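Local structure of ykuJ (2FFG) at residues Ser13-Ala18 against Val39-Lys44. The protein is of unknown function and belongs to the DUF1797 family; it folds as two helices and a four-stranded antiparallel sheet. Residues are numbered along the deposited sequence; the frame is centred on the assembly and turned at random.
Sequences SLQETA and VKYFEK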
loop_
_atom_site.group_PDB
_atom_site.type_symbol
_atom_site.label_atom_id
_atom_site.label_comp_id
_atom_site.label_asym_id
_atom_site.label_seq_id
_atom_site.Cartn_x
_atom_site.Cartn_y
_atom_site.Cartn_z
ATOM N N SER A 13 -4.749 7.153 1.747
ATOM C CA SER A 13 -3.522 7.234 0.970
ATOM C C SER A 13 -3.813 6.858 -0.477
ATOM O O SER A 13 -3.104 7.280 -1.386
ATOM C CB SER A 13 -2.436 6.320 1.558
ATOM O OG SER A 13 -2.864 4.976 1.631
ATOM N N LEU A 14 -4.874 6.081 -0.682
ATOM C CA LEU A 14 -5.274 5.659 -2.021
ATOM C C LEU A 14 -5.769 6.870 -2.816
ATOM O O LEU A 14 -5.419 7.033 -3.982
ATOM C CB LEU A 14 -6.369 4.581 -1.928
ATOM C CG LEU A 14 -6.821 3.715 -3.125
ATOM C CD1 LEU A 14 -7.951 4.371 -3.876
ATOM C CD2 LEU A 14 -5.646 3.428 -4.045
ATOM N N GLN A 15 -6.575 7.722 -2.192
ATOM C CA GLN A 15 -7.074 8.902 -2.893
ATOM C C GLN A 15 -5.957 9.933 -3.007
ATOM O O GLN A 15 -5.792 10.583 -4.036
ATOM C CB GLN A 15 -8.275 9.513 -2.164
ATOM C CG GLN A 15 -8.126 9.585 -0.661
ATOM C CD GLN A 15 -9.140 10.512 -0.019
ATOM O OE1 GLN A 15 -10.325 10.496 -0.365
ATOM N NE2 GLN A 15 -8.679 11.323 0.935
ATOM N N GLU A 16 -5.193 10.066 -1.935
ATOM C CA GLU A 16 -4.082 10.995 -1.896
ATOM C C GLU A 16 -3.156 10.718 -3.077
ATOM O O GLU A 16 -2.703 11.634 -3.765
ATOM C CB GLU A 16 -3.342 10.819 -0.569
ATOM C CG GLU A 16 -2.050 11.587 -0.427
ATOM C CD GLU A 16 -1.363 11.304 0.904
ATOM O OE1 GLU A 16 -1.173 10.109 1.236
ATOM O OE2 GLU A 16 -1.014 12.275 1.614
ATOM N N THR A 17 -2.891 9.443 -3.322
ATOM C CA THR A 17 -2.015 9.055 -4.415
ATOM C C THR A 17 -2.671 9.259 -5.776
ATOM O O THR A 17 -1.992 9.527 -6.766
ATOM C CB THR A 17 -1.590 7.587 -4.263
ATOM O OG1 THR A 17 -0.907 7.423 -3.013
ATOM C CG2 THR A 17 -0.669 7.175 -5.392
ATOM N N ALA A 18 -3.993 9.154 -5.821
ATOM C CA ALA A 18 -4.719 9.332 -7.067
ATOM C C ALA A 18 -4.799 10.795 -7.505
ATOM O O ALA A 18 -4.765 11.096 -8.700
ATOM C CB ALA A 18 -6.112 8.762 -6.931
ATOM N N VAL A 39 -10.805 -1.595 -4.616
ATOM C CA VAL A 39 -11.441 -0.294 -4.625
ATOM C C VAL A 39 -10.666 0.639 -5.543
ATOM O O VAL A 39 -9.441 0.666 -5.530
ATOM C CB VAL A 39 -11.523 0.311 -3.192
ATOM C CG1 VAL A 39 -10.138 0.381 -2.578
ATOM C CG2 VAL A 39 -12.150 1.705 -3.240
ATOM N N LYS A 40 -11.397 1.383 -6.356
ATOM C CA LYS A 40 -10.787 2.326 -7.276
ATOM C C LYS A 40 -11.294 3.725 -6.938
ATOM O O LYS A 40 -12.496 3.935 -6.719
ATOM C CB LYS A 40 -11.153 1.952 -8.709
ATOM C CG LYS A 40 -10.394 2.704 -9.776
ATOM C CD LYS A 40 -10.631 2.065 -11.140
ATOM C CE LYS A 40 -9.778 2.713 -12.218
ATOM N NZ LYS A 40 -9.960 2.055 -13.541
ATOM N N TYR A 41 -10.377 4.677 -6.859
ATOM C CA TYR A 41 -10.750 6.047 -6.551
ATOM C C TYR A 41 -10.735 6.914 -7.793
ATOM O O TYR A 41 -9.704 7.025 -8.459
ATOM C CB TYR A 41 -9.800 6.654 -5.517
ATOM C CG TYR A 41 -10.156 8.081 -5.175
ATOM C CD1 TYR A 41 -11.297 8.366 -4.429
ATOM C CD2 TYR A 41 -9.373 9.146 -5.613
ATOM C CE1 TYR A 41 -11.657 9.676 -4.121
ATOM C CE2 TYR A 41 -9.722 10.473 -5.312
ATOM C CZ TYR A 41 -10.868 10.726 -4.563
ATOM O OH TYR A 41 -11.220 12.019 -4.244
ATOM N N PHE A 42 -11.876 7.521 -8.110
ATOM C CA PHE A 42 -11.969 8.405 -9.267
ATOM C C PHE A 42 -12.026 9.844 -8.778
ATOM O O PHE A 42 -12.976 10.228 -8.105
ATOM C CB PHE A 42 -13.227 8.110 -10.085
ATOM C CG PHE A 42 -13.258 6.735 -10.679
ATOM C CD1 PHE A 42 -13.610 5.633 -9.908
ATOM C CD2 PHE A 42 -12.919 6.535 -12.009
ATOM C CE1 PHE A 42 -13.622 4.352 -10.458
ATOM C CE2 PHE A 42 -12.928 5.258 -12.569
ATOM C CZ PHE A 42 -13.279 4.168 -11.793
ATOM N N GLU A 43 -11.010 10.640 -9.102
ATOM C CA GLU A 43 -11.001 12.042 -8.681
ATOM C C GLU A 43 -11.842 12.866 -9.641
ATOM O O GLU A 43 -11.659 14.076 -9.771
ATOM C CB GLU A 43 -9.581 12.592 -8.634
ATOM C CG GLU A 43 -8.939 12.773 -9.986
ATOM C CD GLU A 43 -7.498 12.329 -9.978
ATOM O OE1 GLU A 43 -7.253 11.123 -9.759
ATOM O OE2 GLU A 43 -6.616 13.184 -10.183
ATOM N N LYS A 44 -12.761 12.178 -10.314
ATOM C CA LYS A 44 -13.698 12.780 -11.254
ATOM C C LYS A 44 -14.888 13.127 -10.371
ATOM O O LYS A 44 -16.044 13.178 -10.796
ATOM C CB LYS A 44 -14.087 11.763 -12.324
ATOM C CG LYS A 44 -12.902 11.233 -13.122
ATOM C CD LYS A 44 -12.068 10.250 -12.314
ATOM C CE LYS A 44 -10.776 9.874 -13.020
ATOM N NZ LYS A 44 -9.792 10.984 -12.973
#
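The ring of Tyr41 lies flat against the helix flank, with the CB of Gln15 seated over its centre, 3.5 Å from the centroid and only 8° off the ring normal, a CH-pi contact. Glutamine suits this partly exposed place because its aliphatic CB, with CA close over the same face, supplies the CH groups, while its polar end continues past the ring: OE1 reaches 4.1 Å from Tyr41 CE1, the amide turned 59° from the ring plane. CG of Tyr41 points away from its backbone N, which swings the ring alongside the helix. Ala18 meets the edge rather than the face: its CB lies near the ring plane, 3.5 Å from Tyr41 CD2, and so small a side chain lets helix and ring come close. Nearer the backbone, Leu14 CD1 lies 3.4 Å from Tyr41 CB, a branched apolar residue fitting this buried position, and the two side chains run past one another, pointing opposite ways. At the strand's end the poorly ordered Glu43 carboxylate approaches the backbone carbonyl of Ala18. The local axes of 13-18 and 39-42 cross at -43°, 8.4 Å apart. Tyr41 also meets Phe48 on strand 47-54, while Val39 touches Leu11 of helix 3-21 and Phe29 on strand 25-31, so the helix packs across the antiparallel sheet.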